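Local coordinates for axin interactor, dorsalization-associated protein (Danio rerio, PDB 2QZQ) that acts as a ventralizing factor in the embryo by binding axin, disrupting axin homodimerization and so inhibiting axin-mediated JNK activation, at residues V38-I46 / P126-L134; D47-P55 / F67-R75. One frame throughout, in Å; residues are numbered along the deposited sequence.

Contact 1: residues V38-I46 / P126-L134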
loop_
_atom_site.group_PDB
_atom_site.type_symbol
_atom_site.label_atom_id
_atom_site.label_comp_id
_atom_site.label_asym_id
_atom_site.label_seq_id
_atom_site.Cartn_x
_atom_site.Cartn_y
_atom_site.Cartn_z
ATOM N N VAL A 38 2.550 0.008 4.404
ATOM C CA VAL A 38 1.330 0.805 4.279
ATOM C C VAL A 38 1.361 1.893 5.351
ATOM O O VAL A 38 1.473 1.615 6.559
ATOM C CB VAL A 38 0.038 -0.057 4.414
ATOM C CG1 VAL A 38 -1.274 0.819 4.214
ATOM C CG2 VAL A 38 0.046 -1.254 3.456
ATOM N N SER A 39 1.279 3.138 4.888
ATOM C CA SER A 39 1.258 4.279 5.755
ATOM C C SER A 39 0.097 5.211 5.340
ATOM O O SER A 39 -0.406 5.124 4.219
ATOM C CB SER A 39 2.598 5.020 5.701
ATOM O OG SER A 39 2.904 5.513 4.404
ATOM N N VAL A 40 -0.319 6.066 6.276
ATOM C CA VAL A 40 -1.320 7.098 6.008
ATOM C C VAL A 40 -0.646 8.435 6.307
ATOM O O VAL A 40 -0.211 8.676 7.451
ATOM C CB VAL A 40 -2.579 6.906 6.871
ATOM C CG1 VAL A 40 -3.645 7.953 6.510
ATOM C CG2 VAL A 40 -3.159 5.481 6.666
ATOM N N LYS A 41 -0.534 9.274 5.279
ATOM C CA LYS A 41 0.221 10.530 5.358
ATOM C C LYS A 41 -0.709 11.712 5.189
ATOM O O LYS A 41 -1.650 11.627 4.408
ATOM C CB LYS A 41 1.296 10.598 4.248
ATOM C CG LYS A 41 2.400 9.507 4.307
ATOM C CD LYS A 41 3.250 9.617 5.545
ATOM C CE LYS A 41 4.663 9.048 5.304
ATOM N NZ LYS A 41 4.781 7.647 5.696
ATOM N N ASP A 42 -0.446 12.813 5.897
ATOM C CA ASP A 42 -1.205 14.057 5.647
ATOM C C ASP A 42 -0.753 14.736 4.353
ATOM O O ASP A 42 0.137 14.238 3.647
ATOM C CB ASP A 42 -1.235 15.023 6.865
ATOM C CG ASP A 42 0.117 15.677 7.178
ATOM O OD1 ASP A 42 1.069 15.600 6.380
ATOM O OD2 ASP A 42 0.231 16.287 8.269
ATOM N N LEU A 43 -1.369 15.870 4.039
ATOM C CA LEU A 43 -0.962 16.670 2.873
ATOM C C LEU A 43 0.522 16.934 2.781
ATOM O O LEU A 43 1.066 17.065 1.684
ATOM C CB LEU A 43 -1.623 18.034 2.903
ATOM C CG LEU A 43 -2.873 18.238 2.092
ATOM C CD1 LEU A 43 -3.154 19.727 2.166
ATOM C CD2 LEU A 43 -2.694 17.759 0.656
ATOM N N ASN A 44 1.157 17.087 3.934
ATOM C CA ASN A 44 2.567 17.447 3.957
ATOM C C ASN A 44 3.493 16.246 4.058
ATOM O O ASN A 44 4.688 16.417 4.259
ATOM C CB ASN A 44 2.848 18.459 5.067
ATOM C CG ASN A 44 2.076 19.776 4.874
ATOM O OD1 ASN A 44 1.423 20.254 5.797
ATOM N ND2 ASN A 44 2.153 20.349 3.678
ATOM N N GLY A 45 2.940 15.039 3.907
ATOM C CA GLY A 45 3.733 13.811 3.891
ATOM C C GLY A 45 4.114 13.307 5.277
ATOM O O GLY A 45 5.048 12.520 5.418
ATOM N N ILE A 46 3.369 13.747 6.288
ATOM C CA ILE A 46 3.593 13.350 7.684
ATOM C C ILE A 46 2.647 12.238 8.080
ATOM O O ILE A 46 1.445 12.322 7.818
ATOM C CB ILE A 46 3.399 14.550 8.688
ATOM C CG1 ILE A 46 4.291 15.748 8.325
ATOM C CG2 ILE A 46 3.592 14.102 10.171
ATOM C CD1 ILE A 46 5.753 15.421 7.989
ATOM N N PRO A 126 12.364 7.459 -5.519
ATOM C CA PRO A 126 12.005 7.463 -4.088
ATOM C C PRO A 126 10.552 7.880 -3.871
ATOM O O PRO A 126 9.987 8.643 -4.660
ATOM C CB PRO A 126 12.951 8.512 -3.473
ATOM C CG PRO A 126 13.281 9.431 -4.583
ATOM C CD PRO A 126 13.141 8.660 -5.894
ATOM N N THR A 127 9.949 7.371 -2.813
ATOM C CA THR A 127 8.558 7.713 -2.520
ATOM C C THR A 127 8.446 9.215 -2.292
ATOM O O THR A 127 9.239 9.794 -1.535
ATOM C CB THR A 127 8.041 6.937 -1.311
ATOM O OG1 THR A 127 8.267 5.537 -1.531
ATOM C CG2 THR A 127 6.519 7.147 -1.145
ATOM N N ASP A 128 7.480 9.848 -2.960
ATOM C CA ASP A 128 7.151 11.227 -2.635
ATOM C C ASP A 128 5.875 11.177 -1.839
ATOM O O ASP A 128 4.784 11.003 -2.412
ATOM C CB ASP A 128 6.968 12.061 -3.904
ATOM C CG ASP A 128 6.651 13.544 -3.610
ATOM O OD1 ASP A 128 6.526 13.952 -2.441
ATOM O OD2 ASP A 128 6.504 14.297 -4.578
ATOM N N PHE A 129 6.017 11.310 -0.515
ATOM C CA PHE A 129 4.897 11.288 0.399
ATOM C C PHE A 129 3.990 12.509 0.320
ATOM O O PHE A 129 2.904 12.506 0.880
ATOM C CB PHE A 129 5.374 11.055 1.835
ATOM C CG PHE A 129 5.889 9.654 2.087
ATOM C CD1 PHE A 129 5.061 8.551 1.918
ATOM C CD2 PHE A 129 7.205 9.448 2.502
ATOM C CE1 PHE A 129 5.531 7.264 2.189
ATOM C CE2 PHE A 129 7.678 8.169 2.771
ATOM C CZ PHE A 129 6.834 7.078 2.603
ATOM N N LYS A 130 4.414 13.524 -0.429
ATOM C CA LYS A 130 3.524 14.638 -0.774
ATOM C C LYS A 130 2.859 14.436 -2.146
ATOM O O LYS A 130 1.975 15.217 -2.520
ATOM C CB LYS A 130 4.292 15.959 -0.730
ATOM C CG LYS A 130 4.761 16.351 0.679
ATOM C CD LYS A 130 5.654 17.548 0.588
ATOM C CE LYS A 130 6.245 17.879 1.946
ATOM N NZ LYS A 130 7.200 18.999 1.806
ATOM N N ARG A 131 3.251 13.358 -2.851
ATOM C CA ARG A 131 2.771 13.017 -4.217
ATOM C C ARG A 131 2.684 14.207 -5.202
ATOM O O ARG A 131 1.752 14.346 -5.985
ATOM C CB ARG A 131 1.493 12.141 -4.210
ATOM C CG ARG A 131 0.279 12.660 -3.470
ATOM C CD ARG A 131 0.222 12.237 -1.998
ATOM N NE ARG A 131 -0.986 12.769 -1.346
ATOM C CZ ARG A 131 -1.068 13.142 -0.060
ATOM N NH1 ARG A 131 -0.017 13.068 0.781
ATOM N NH2 ARG A 131 -2.225 13.565 0.394
ATOM N N LYS A 132 3.703 15.049 -5.139
ATOM C CA LYS A 132 3.804 16.258 -5.962
ATOM C C LYS A 132 4.492 15.988 -7.298
ATOM O O LYS A 132 4.149 16.599 -8.308
ATOM C CB LYS A 132 4.622 17.306 -5.200
ATOM C CG LYS A 132 3.988 17.849 -3.920
ATOM C CD LYS A 132 2.533 18.152 -4.123
ATOM C CE LYS A 132 2.097 19.385 -3.347
ATOM N NZ LYS A 132 0.904 19.929 -4.058
ATOM N N LYS A 133 5.490 15.113 -7.286
ATOM C CA LYS A 133 6.241 14.780 -8.491
ATOM C C LYS A 133 6.308 13.271 -8.646
ATOM O O LYS A 133 6.864 12.599 -7.796
ATOM C CB LYS A 133 7.653 15.370 -8.462
ATOM C CG LYS A 133 7.735 16.838 -8.864
ATOM C CD LYS A 133 9.119 17.452 -8.552
ATOM C CE LYS A 133 10.201 16.937 -9.472
ATOM N NZ LYS A 133 11.397 17.838 -9.276
ATOM N N LEU A 134 5.733 12.765 -9.736
ATOM C CA LEU A 134 5.542 11.318 -9.963
ATOM C C LEU A 134 6.156 10.827 -11.278
ATOM O O LEU A 134 5.949 11.425 -12.338
ATOM C CB LEU A 134 4.038 10.979 -9.910
ATOM C CG LEU A 134 3.278 11.463 -8.656
ATOM C CD1 LEU A 134 1.778 11.266 -8.762
ATOM C CD2 LEU A 134 3.827 10.750 -7.371
HETATM O O HOH W 1 0.305 16.847 -0.818
#

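Contact 2: residues D47-P55 / F67-R75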
loop_
_atom_site.group_PDB
_atom_site.type_symbol
_atom_site.label_atom_id
_atom_site.label_comp_id
_atom_site.label_asym_id
_atom_site.label_seq_id
_atom_site.Cartn_x
_atom_site.Cartn_y
_atom_site.Cartn_z
ATOM N N ASP A 47 3.197 11.201 8.717
ATOM C CA ASP A 47 2.415 10.090 9.262
ATOM C C ASP A 47 1.304 10.489 10.227
ATOM O O ASP A 47 1.544 11.167 11.228
ATOM C CB ASP A 47 3.317 9.077 9.940
ATOM C CG ASP A 47 4.030 8.196 8.947
ATOM O OD1 ASP A 47 3.363 7.538 8.117
ATOM O OD2 ASP A 47 5.263 8.193 8.993
ATOM N N LEU A 48 0.088 10.071 9.888
ATOM C CA LEU A 48 -1.096 10.320 10.697
ATOM C C LEU A 48 -1.375 9.102 11.575
ATOM O O LEU A 48 -2.116 9.188 12.554
ATOM C CB LEU A 48 -2.298 10.590 9.788
ATOM C CG LEU A 48 -2.381 11.946 9.076
ATOM C CD1 LEU A 48 -3.319 11.811 7.889
ATOM C CD2 LEU A 48 -2.878 13.037 10.030
ATOM N N ASN A 49 -0.773 7.975 11.191
ATOM C CA ASN A 49 -0.992 6.661 11.782
ATOM C C ASN A 49 0.358 5.944 11.917
ATOM O O ASN A 49 1.341 6.338 11.250
ATOM C CB ASN A 49 -1.833 5.770 10.854
ATOM C CG ASN A 49 -3.291 6.182 10.755
ATOM O OD1 ASN A 49 -3.749 7.152 11.378
ATOM N ND2 ASN A 49 -4.036 5.429 9.962
ATOM N N PRO A 50 0.407 4.870 12.745
ATOM C CA PRO A 50 1.577 3.979 12.736
ATOM C C PRO A 50 1.707 3.274 11.393
ATOM O O PRO A 50 0.700 2.855 10.805
ATOM C CB PRO A 50 1.275 2.960 13.840
ATOM C CG PRO A 50 -0.190 3.075 14.097
ATOM C CD PRO A 50 -0.581 4.476 13.766
ATOM N N VAL A 51 2.949 3.160 10.942
ATOM C CA VAL A 51 3.309 2.527 9.684
ATOM C C VAL A 51 3.171 1.034 9.913
ATOM O O VAL A 51 3.468 0.561 11.015
ATOM C CB VAL A 51 4.748 2.959 9.284
ATOM C CG1 VAL A 51 5.158 2.361 7.974
ATOM C CG2 VAL A 51 4.816 4.491 9.174
ATOM N N GLN A 52 2.690 0.299 8.914
ATOM C CA GLN A 52 2.520 -1.143 9.010
ATOM C C GLN A 52 3.178 -1.895 7.846
ATOM O O GLN A 52 2.959 -1.547 6.681
ATOM C CB GLN A 52 1.047 -1.514 9.021
ATOM C CG GLN A 52 0.199 -0.915 10.157
ATOM C CD GLN A 52 -1.246 -1.273 9.982
ATOM O OE1 GLN A 52 -1.652 -2.392 10.292
ATOM N NE2 GLN A 52 -2.037 -0.341 9.443
ATOM N N ASP A 53 3.960 -2.933 8.164
ATOM C CA ASP A 53 4.595 -3.775 7.138
ATOM C C ASP A 53 3.852 -5.077 6.959
ATOM O O ASP A 53 3.572 -5.774 7.944
ATOM C CB ASP A 53 6.049 -4.105 7.515
ATOM C CG ASP A 53 6.973 -2.928 7.418
ATOM O OD1 ASP A 53 6.581 -1.840 6.911
ATOM O OD2 ASP A 53 8.141 -3.092 7.844
ATOM N N THR A 54 3.550 -5.454 5.722
ATOM C CA THR A 54 3.056 -6.808 5.513
ATOM C C THR A 54 4.190 -7.780 5.873
ATOM O O THR A 54 5.380 -7.388 5.892
ATOM C CB THR A 54 2.568 -7.141 4.077
ATOM O OG1 THR A 54 3.686 -7.264 3.184
ATOM C CG2 THR A 54 1.515 -6.112 3.526
ATOM N N PRO A 55 3.824 -9.031 6.197
ATOM C CA PRO A 55 4.841 -10.080 6.158
ATOM C C PRO A 55 5.380 -10.188 4.742
ATOM O O PRO A 55 4.744 -9.707 3.781
ATOM C CB PRO A 55 4.060 -11.355 6.453
ATOM C CG PRO A 55 2.790 -10.907 7.142
ATOM C CD PRO A 55 2.496 -9.529 6.611
ATOM N N PHE A 67 -0.112 -11.519 -2.366
ATOM C CA PHE A 67 -0.047 -11.199 -0.954
ATOM C C PHE A 67 -1.230 -11.802 -0.206
ATOM O O PHE A 67 -1.033 -12.514 0.802
ATOM C CB PHE A 67 -0.052 -9.671 -0.738
ATOM C CG PHE A 67 1.304 -9.026 -0.908
ATOM C CD1 PHE A 67 2.119 -8.770 0.198
ATOM C CD2 PHE A 67 1.784 -8.718 -2.185
ATOM C CE1 PHE A 67 3.387 -8.189 0.024
ATOM C CE2 PHE A 67 3.054 -8.150 -2.370
ATOM C CZ PHE A 67 3.860 -7.882 -1.266
ATOM N N SER A 68 -2.444 -11.512 -0.708
ATOM C CA SER A 68 -3.704 -11.943 -0.086
ATOM C C SER A 68 -3.679 -11.709 1.415
ATOM O O SER A 68 -3.818 -12.645 2.199
ATOM C CB SER A 68 -3.982 -13.421 -0.386
ATOM O OG SER A 68 -3.897 -13.688 -1.772
ATOM N N VAL A 69 -3.486 -10.455 1.807
ATOM C CA VAL A 69 -3.425 -10.081 3.203
ATOM C C VAL A 69 -4.242 -8.816 3.461
ATOM O O VAL A 69 -4.238 -7.889 2.641
ATOM C CB VAL A 69 -1.956 -9.910 3.669
ATOM C CG1 VAL A 69 -1.295 -8.670 3.028
ATOM C CG2 VAL A 69 -1.871 -9.873 5.196
ATOM N N ASP A 70 -4.948 -8.787 4.595
ATOM C CA ASP A 70 -5.732 -7.612 4.996
ATOM C C ASP A 70 -4.894 -6.644 5.807
ATOM O O ASP A 70 -4.173 -7.043 6.727
ATOM C CB ASP A 70 -6.957 -8.003 5.833
ATOM C CG ASP A 70 -8.000 -8.759 5.048
ATOM O OD1 ASP A 70 -7.935 -8.824 3.787
ATOM O OD2 ASP A 70 -8.916 -9.296 5.724
ATOM N N VAL A 71 -4.973 -5.370 5.459
ATOM C CA VAL A 71 -4.349 -4.328 6.246
ATOM C C VAL A 71 -5.455 -3.451 6.848
ATOM O O VAL A 71 -6.301 -2.930 6.121
ATOM C CB VAL A 71 -3.343 -3.481 5.403
ATOM C CG1 VAL A 71 -2.717 -2.379 6.235
ATOM C CG2 VAL A 71 -2.250 -4.402 4.809
ATOM N N GLU A 72 -5.410 -3.277 8.169
ATOM C CA GLU A 72 -6.389 -2.476 8.901
ATOM C C GLU A 72 -5.909 -1.052 9.062
ATOM O O GLU A 72 -4.889 -0.788 9.710
ATOM C CB GLU A 72 -6.706 -3.118 10.280
ATOM C CG GLU A 72 -7.057 -4.629 10.202
ATOM C CD GLU A 72 -8.399 -4.935 9.523
ATOM O OE1 GLU A 72 -9.236 -4.016 9.324
ATOM O OE2 GLU A 72 -8.626 -6.113 9.193
ATOM N N ILE A 73 -6.646 -0.120 8.460
ATOM C CA ILE A 73 -6.286 1.301 8.534
ATOM C C ILE A 73 -6.592 1.836 9.937
ATOM O O ILE A 73 -7.728 1.738 10.417
ATOM C CB ILE A 73 -6.990 2.106 7.405
ATOM C CG1 ILE A 73 -6.483 1.612 6.048
ATOM C CG2 ILE A 73 -6.722 3.615 7.525
ATOM C CD1 ILE A 73 -4.960 1.714 5.891
ATOM N N GLN A 74 -5.565 2.393 10.576
ATOM C CA GLN A 74 -5.561 2.670 12.007
ATOM C C GLN A 74 -6.155 4.024 12.376
ATOM O O GLN A 74 -5.643 4.738 13.233
ATOM C CB GLN A 74 -4.136 2.530 12.552
ATOM C CG GLN A 74 -3.612 1.105 12.433
ATOM C CD GLN A 74 -4.369 0.142 13.331
ATOM O OE1 GLN A 74 -4.416 0.337 14.551
ATOM N NE2 GLN A 74 -4.946 -0.896 12.750
ATOM N N ARG A 75 -7.248 4.375 11.714
ATOM C CA ARG A 75 -8.059 5.505 12.152
ATOM C C ARG A 75 -9.430 5.404 11.509
ATOM O O ARG A 75 -9.551 5.080 10.324
ATOM C CB ARG A 75 -7.406 6.859 11.830
ATOM C CG ARG A 75 -7.930 7.992 12.718
ATOM C CD ARG A 75 -7.506 9.395 12.230
ATOM N NE ARG A 75 -6.125 9.705 12.599
ATOM C CZ ARG A 75 -5.571 10.916 12.548
ATOM N NH1 ARG A 75 -6.275 11.967 12.149
ATOM N NH2 ARG A 75 -4.300 11.076 12.903
HETATM O O HOH W 2 -3.435 -4.377 9.747
#

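Contact 1: residues V38-I46 / P126-L134
K41 lies across the ring of F129 where the end of strand 34-41 and the turn after it meet the long connection from strand 116-124 to strand 144-151 in this C2 domain, the C-terminal part of the protein. The aliphatic and cationic contacts share one face of the ring. K41 CE makes a CH-pi contact 3.5 Å from the F129 centroid, and NZ completes a cation-pi pair at 3.8 Å over the face. Bends at chi2 (-64°) and chi4 (-94°) fold the lysine over the ring, while its ammonium group also meets D47 and bonds weakly to S39 OG. T127 CG2 lies against the opposite face, toward its rim, and F87 of strand 85-94 packs edge-to-face with F129. With an alanine at F129, K41 is likely to lose the aromatic face its CE and NZ lie over, and a gap would probably open between the lysine and T127 CG2.

The hydrogen bonding centres on two type I turns, D42 to G45 and D128 to R131. R131 NH1 donates to D42 O at 3.1 Å in a nearly straight bond (165°) and also to F129 O, with both acceptors at the edge of the guanidinium. G45 N closes its own turn on D42 O from the opposite face of that carbonyl, so the oxygen is gripped twice. A salt bridge from NE to E109 anchors the arginine further.

Close packing brings G45 CA to 3.4 Å from F129 O, where a CB would crowd F129 CB and K130 CG. The extended K130 chain reaches the same turn, CG and CE both near N44 O, with K130 CE 3.1 Å from N44 O. One water joins the turns, donating to L43 O at 2.6 Å and to K130 O at 2.9 Å.

Contact 2: residues D47-P55 / F67-R75
The segments D47-P55 and F67-R75 run roughly antiparallel, their end-to-end directions 155° apart, with CA atoms 6.1 Å apart at N49 and Q74 and 7.6 Å apart at T54 and V69, so side chains rather than backbone bonds bridge them. Q52 reaches across with its chain extended beyond CG (chi2 175°), and NE2 donates to E72 O at 2.9 Å, with that oxygen near the amide plane. Q74 NE2 approaches the same oxygen from the opposite face, so two amides, their planes 76° apart, hold one carbonyl. Q52 OE1 accepts from L4 N and from a water that in turn accepts a hydrogen bond from E72 N.

At one end the R75 side chain crosses that of L48 at about a right angle, and its NH2 donates to L48 O at 2.9 Å in a bent bond. At the other, T54 CG2 meets V69 CG1 at 3.8 Å, while T54 OG1, donating to P55 O, sits at the edge of the F67 ring, 3.3 Å from CE1.

In the C2 sandwich, strand 52-53 pairs with strand 34-41 and strand 64-72 with strand 15-24, whose I20 touches T54, F67 and V71.

Chain continuity ties the two contacts: I46 ends the first segment of contact 1 and D47 begins that of contact 2, and the whole of contact 2 falls within the stretch of chain that contact 1 brings together. Their centres are 16 Å apart, yet they touch directly. K41 NZ makes a salt bridge to D47 OD1 at 2.8 Å, V38 N probably bonds to Q52 O at 2.8 Å as strands 34-41 and 52-53 pair, and V40 CG2 packs against N49. Residues 38-46, 47-55 and the start of 67-75 fall in the region assigned, by similarity, to axin binding, whereas residues 126-134 lie outside it.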